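Local coordinates for tyrosyl-tRNA synthetase (Archaeoglobus fulgidus, PDB 2CYB), which probably catalyses the two-step, ATP-dependent attachment of tyrosine to its cognate tRNA, and is captured here with L-tyrosine bound, at residues A[209-214]-A[219-224]; A[238-241]-A[247-250]. One frame throughout, in Å; residues are numbered along the deposited sequence.

Interaction 1: A[209-214]-A[219-224]; sequences GLDGQK and KGNYIS
Asn221 is the residue on which this contact turns, its side-chain amide reaching across to Asp211 and to the backbone of Lys214. Both N-H groups of ND2 are employed. One runs nearly straight to Asp211 OD1 (3.1 Å), arriving on the syn side but 32° out of the carboxylate plane; the other goes to Lys214 O, also 3.1 Å away, from above that carbonyl's plane. Each acceptor lies close to the plane of the amide, so the pair fixes its rotation. With chi1 at 55°, CG is tucked between the backbone N and the carbonyl carbon of Asn221, which directs the amide between Asp211 and the Lys214 carbonyl. The backbone of the same residue adds a bond from Leu210 N to Asn221 O (2.8 Å).

Asp211 is itself positioned locally: its OD1 also accepts from Gln213 N at 2.8 Å, forming an Asx turn on the type I turn from Gly209 to Gly212. Along one margin the extended chain of Lys219 passes Asp211, making a long salt bridge from NZ to OD2, and its NZ comes to 2.6 Å from Gln213 OE1. On another flank Leu210 CD1 packs crosswise against Ile223 CG1 at 3.8 Å, an apolar contact that Lys235 of helix 229-237 extends.

Farther out, Asn221 OD1 accepts from Ser216 N, within the KMSKS motif (214-218), and Tyr222 reaches Glu44 and His46 of the HIGH region. The amide thus bonds to Lys214 at the start of the signature loop, to Ser216 inside it and to Asp211 before it. Such bonding is consistent with a defined shape for the KMSKS loop, an ATP-site element of class I synthetases, while Asp211 would probably offset the charge of Lys219 only in part, the pair being long.

Interaction 2: A[238-241]-A[247-250]; sequences KAYC and EENP
The ring of Tyr240 meets two neighbours of the 247-250 segment along its CD2-CE2 side, both obliquely: Pro250 CD lies 4.0 Å from CD2, and Glu248 OE2 lies 3.7 Å from CE2. The carboxylate plane of Glu248 is turned 41° from the ring, so the two flat groups are tilted against each other and not stacked. Tyr240 carries its ring to this position with CG anti to the backbone N (chi1 168°), and the extended chain of Glu248 brings its acid group across to the CE2 end of the ring. A further flat group, the amide of Asn249, packs against Cys241, whose SG is 3.9 Å from Asn249 CG; Phe290 of helix 283-292 touches both residues.

Between these two side-chain pairs, the carbonyl of Tyr240 points at the proline ring, its O only 3.2 Å from Pro250 CD. That oxygen is buried by the contact without a polar partner in the model; proline, its close neighbour here, has no N-H to give. The contact between the two segments is therefore one of packing, with an outside hold from Lys301 NZ on Ala239 O. An alanine in place of Asn249 is likely to open a gap beside Cys241 SG and Phe290, leaving both less tightly packed.

Ile251, in the first turn of helix 250-263, meets Ala239 and Cys241, while Pro297 and Lys301 of helix 297-319 adjoin Cys241. The connection from helix 229-237 is thus pressed against the beginning of the next helix, where Asn249 takes the N-cap position and Pro250 opens the first turn: a helix start packed against the loop linking helix 229-237 to helix 250-263, remote from the tyrosine pocket.

How the interactions relate
Leaving strand 200-204, the chain first runs through 209-214, passes four motif residues and returns along 219-224; interaction 1 closes this short loop. Helix 229-237 follows, and at its end interaction 2 closes a second loop, 238-241 against 247-250, five residues intervening, before helix 250-263. The loops come in series, neither nested nor crossed, but their centres lie about 9 Å apart and they touch. Leu210 O and Tyr240 N, 2.7 Å apart, probably form a hydrogen bond, and Gly209 O packs on Pro250 CG. Together they join the KMSKS loop of the catalytic core to the helices that follow it.

Interaction 1: A[209-214]-A[219-224]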
loop_
_atom_site.group_PDB
_atom_site.type_symbol
_atom_site.label_atom_id
_atom_site.label_comp_id
_atom_site.label_asym_id
_atom_site.label_seq_id
_atom_site.Cartn_x
_atom_site.Cartn_y
_atom_site.Cartn_z
ATOM N N GLY A 209 -17.557 22.451 -14.974
ATOM C CA GLY A 209 -17.926 23.503 -14.044
ATOM C C GLY A 209 -18.770 24.588 -14.692
ATOM O O GLY A 209 -18.890 24.644 -15.912
ATOM N N LEU A 210 -19.344 25.455 -13.863
ATOM C CA LEU A 210 -20.201 26.547 -14.321
ATOM C C LEU A 210 -19.575 27.480 -15.357
ATOM O O LEU A 210 -20.293 28.144 -16.106
ATOM C CB LEU A 210 -20.677 27.359 -13.116
ATOM C CG LEU A 210 -21.588 26.586 -12.154
ATOM C CD1 LEU A 210 -21.865 27.413 -10.912
ATOM C CD2 LEU A 210 -22.884 26.223 -12.866
ATOM N N ASP A 211 -18.244 27.529 -15.401
ATOM C CA ASP A 211 -17.539 28.379 -16.358
ATOM C C ASP A 211 -17.193 27.645 -17.653
ATOM O O ASP A 211 -16.547 28.207 -18.535
ATOM C CB ASP A 211 -16.254 28.930 -15.739
ATOM C CG ASP A 211 -15.423 27.849 -15.073
ATOM O OD1 ASP A 211 -15.412 26.707 -15.585
ATOM O OD2 ASP A 211 -14.777 28.145 -14.045
ATOM N N GLY A 212 -17.612 26.388 -17.762
ATOM C CA GLY A 212 -17.338 25.627 -18.969
ATOM C C GLY A 212 -16.026 24.873 -18.930
ATOM O O GLY A 212 -15.641 24.223 -19.906
ATOM N N GLN A 213 -15.330 24.964 -17.803
ATOM C CA GLN A 213 -14.060 24.274 -17.636
ATOM C C GLN A 213 -14.181 23.210 -16.555
ATOM O O GLN A 213 -15.243 23.043 -15.954
ATOM C CB GLN A 213 -12.956 25.266 -17.279
ATOM C CG GLN A 213 -12.589 26.204 -18.419
ATOM C CD GLN A 213 -11.333 27.007 -18.129
ATOM O OE1 GLN A 213 -11.278 27.771 -17.166
ATOM N NE2 GLN A 213 -10.314 26.835 -18.967
ATOM N N LYS A 214 -13.094 22.490 -16.304
ATOM C CA LYS A 214 -13.119 21.435 -15.302
ATOM C C LYS A 214 -13.548 21.953 -13.933
ATOM O O LYS A 214 -13.032 22.960 -13.441
ATOM C CB LYS A 214 -11.747 20.766 -15.205
ATOM C CG LYS A 214 -11.785 19.400 -14.536
ATOM C CD LYS A 214 -10.446 18.687 -14.647
ATOM C CE LYS A 214 -10.584 17.219 -14.286
ATOM N NZ LYS A 214 -11.554 16.539 -15.194
ATOM N N LYS A 219 -11.616 27.200 -7.931
ATOM C CA LYS A 219 -12.444 28.232 -8.544
ATOM C C LYS A 219 -13.797 28.363 -7.860
ATOM O O LYS A 219 -14.290 29.471 -7.648
ATOM C CB LYS A 219 -12.677 27.920 -10.022
ATOM C CG LYS A 219 -11.427 27.873 -10.874
ATOM C CD LYS A 219 -11.806 27.644 -12.326
ATOM C CE LYS A 219 -10.591 27.599 -13.231
ATOM N NZ LYS A 219 -11.004 27.379 -14.645
ATOM N N GLY A 220 -14.391 27.225 -7.517
ATOM C CA GLY A 220 -15.696 27.238 -6.886
ATOM C C GLY A 220 -16.747 27.328 -7.974
ATOM O O GLY A 220 -17.874 27.766 -7.742
ATOM N N ASN A 221 -16.357 26.908 -9.173
ATOM C CA ASN A 221 -17.232 26.927 -10.339
ATOM C C ASN A 221 -18.240 25.780 -10.306
ATOM O O ASN A 221 -18.395 25.044 -11.284
ATOM C CB ASN A 221 -16.384 26.857 -11.613
ATOM C CG ASN A 221 -15.453 25.658 -11.628
ATOM O OD1 ASN A 221 -15.110 25.110 -10.581
ATOM N ND2 ASN A 221 -15.026 25.255 -12.818
ATOM N N TYR A 222 -18.920 25.639 -9.174
ATOM C CA TYR A 222 -19.919 24.594 -8.993
ATOM C C TYR A 222 -20.949 25.036 -7.955
ATOM O O TYR A 222 -20.718 25.990 -7.210
ATOM C CB TYR A 222 -19.241 23.298 -8.535
ATOM C CG TYR A 222 -18.554 23.406 -7.191
ATOM C CD1 TYR A 222 -19.289 23.392 -6.008
ATOM C CD2 TYR A 222 -17.168 23.545 -7.102
ATOM C CE1 TYR A 222 -18.667 23.515 -4.770
ATOM C CE2 TYR A 222 -16.534 23.668 -5.866
ATOM C CZ TYR A 222 -17.291 23.653 -4.705
ATOM O OH TYR A 222 -16.678 23.775 -3.478
ATOM N N ILE A 223 -22.076 24.334 -7.906
ATOM C CA ILE A 223 -23.146 24.642 -6.959
ATOM C C ILE A 223 -23.214 23.593 -5.850
ATOM O O ILE A 223 -23.274 22.395 -6.120
ATOM C CB ILE A 223 -24.513 24.699 -7.676
ATOM C CG1 ILE A 223 -24.529 25.879 -8.651
ATOM C CG2 ILE A 223 -25.643 24.805 -6.655
ATOM C CD1 ILE A 223 -25.774 25.963 -9.502
ATOM N N SER A 224 -23.217 24.052 -4.604
ATOM C CA SER A 224 -23.274 23.155 -3.455
ATOM C C SER A 224 -24.686 23.100 -2.902
ATOM O O SER A 224 -25.454 24.048 -3.061
ATOM C CB SER A 224 -22.318 23.643 -2.365
ATOM O OG SER A 224 -21.032 23.891 -2.903
#

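Interaction 2: A[238-241]-A[247-250]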
loop_
_atom_site.group_PDB
_atom_site.type_symbol
_atom_site.label_atom_id
_atom_site.label_comp_id
_atom_site.label_asym_id
_atom_site.label_seq_id
_atom_site.Cartn_x
_atom_site.Cartn_y
_atom_site.Cartn_z
ATOM N N LYS A 238 -24.166 34.072 -13.993
ATOM C CA LYS A 238 -22.894 34.295 -14.673
ATOM C C LYS A 238 -22.269 33.047 -15.281
ATOM O O LYS A 238 -21.143 33.082 -15.778
ATOM C CB LYS A 238 -21.898 34.968 -13.724
ATOM C CG LYS A 238 -21.822 34.353 -12.342
ATOM C CD LYS A 238 -20.863 35.131 -11.444
ATOM C CE LYS A 238 -21.243 36.605 -11.360
ATOM N NZ LYS A 238 -22.662 36.791 -10.943
ATOM N N ALA A 239 -23.002 31.944 -15.267
ATOM C CA ALA A 239 -22.473 30.707 -15.826
ATOM C C ALA A 239 -22.287 30.781 -17.336
ATOM O O ALA A 239 -22.966 31.541 -18.031
ATOM C CB ALA A 239 -23.391 29.539 -15.475
ATOM N N TYR A 240 -21.347 29.984 -17.827
ATOM C CA TYR A 240 -21.063 29.891 -19.248
ATOM C C TYR A 240 -22.250 29.153 -19.868
ATOM O O TYR A 240 -22.617 28.067 -19.414
ATOM C CB TYR A 240 -19.776 29.091 -19.449
ATOM C CG TYR A 240 -19.490 28.669 -20.871
ATOM C CD1 TYR A 240 -19.289 29.613 -21.875
ATOM C CD2 TYR A 240 -19.380 27.319 -21.204
ATOM C CE1 TYR A 240 -18.980 29.221 -23.180
ATOM C CE2 TYR A 240 -19.072 26.919 -22.501
ATOM C CZ TYR A 240 -18.872 27.873 -23.483
ATOM O OH TYR A 240 -18.552 27.479 -24.762
ATOM N N CYS A 241 -22.857 29.745 -20.892
ATOM C CA CYS A 241 -24.009 29.129 -21.546
ATOM C C CYS A 241 -24.134 29.624 -22.976
ATOM O O CYS A 241 -24.984 30.462 -23.280
ATOM C CB CYS A 241 -25.292 29.449 -20.769
ATOM S SG CYS A 241 -26.790 28.600 -21.354
ATOM N N GLU A 247 -23.667 20.582 -25.931
ATOM C CA GLU A 247 -22.631 19.879 -25.181
ATOM C C GLU A 247 -21.714 20.819 -24.408
ATOM O O GLU A 247 -21.398 21.918 -24.865
ATOM C CB GLU A 247 -21.798 19.004 -26.119
ATOM C CG GLU A 247 -22.610 17.963 -26.864
ATOM C CD GLU A 247 -21.738 16.921 -27.536
ATOM O OE1 GLU A 247 -20.824 17.304 -28.297
ATOM O OE2 GLU A 247 -21.968 15.715 -27.303
ATOM N N GLU A 248 -21.292 20.372 -23.230
ATOM C CA GLU A 248 -20.417 21.152 -22.364
ATOM C C GLU A 248 -21.120 22.416 -21.882
ATOM O O GLU A 248 -20.474 23.347 -21.396
ATOM C CB GLU A 248 -19.117 21.532 -23.090
ATOM C CG GLU A 248 -18.074 22.193 -22.182
ATOM C CD GLU A 248 -16.915 22.819 -22.946
ATOM O OE1 GLU A 248 -16.215 22.091 -23.681
ATOM O OE2 GLU A 248 -16.703 24.045 -22.804
ATOM N N ASN A 249 -22.442 22.455 -22.028
ATOM C CA ASN A 249 -23.211 23.608 -21.572
ATOM C C ASN A 249 -23.685 23.284 -20.162
ATOM O O ASN A 249 -24.597 22.476 -19.970
ATOM C CB ASN A 249 -24.407 23.875 -22.500
ATOM C CG ASN A 249 -25.107 25.197 -22.193
ATOM O OD1 ASN A 249 -25.471 25.948 -23.104
ATOM N ND2 ASN A 249 -25.304 25.481 -20.910
ATOM N N PRO A 250 -23.060 23.911 -19.155
ATOM C CA PRO A 250 -23.346 23.746 -17.727
ATOM C C PRO A 250 -24.811 23.879 -17.338
ATOM O O PRO A 250 -25.303 23.142 -16.487
ATOM C CB PRO A 250 -22.491 24.835 -17.078
ATOM C CG PRO A 250 -21.354 24.981 -18.028
ATOM C CD PRO A 250 -22.034 24.949 -19.358
#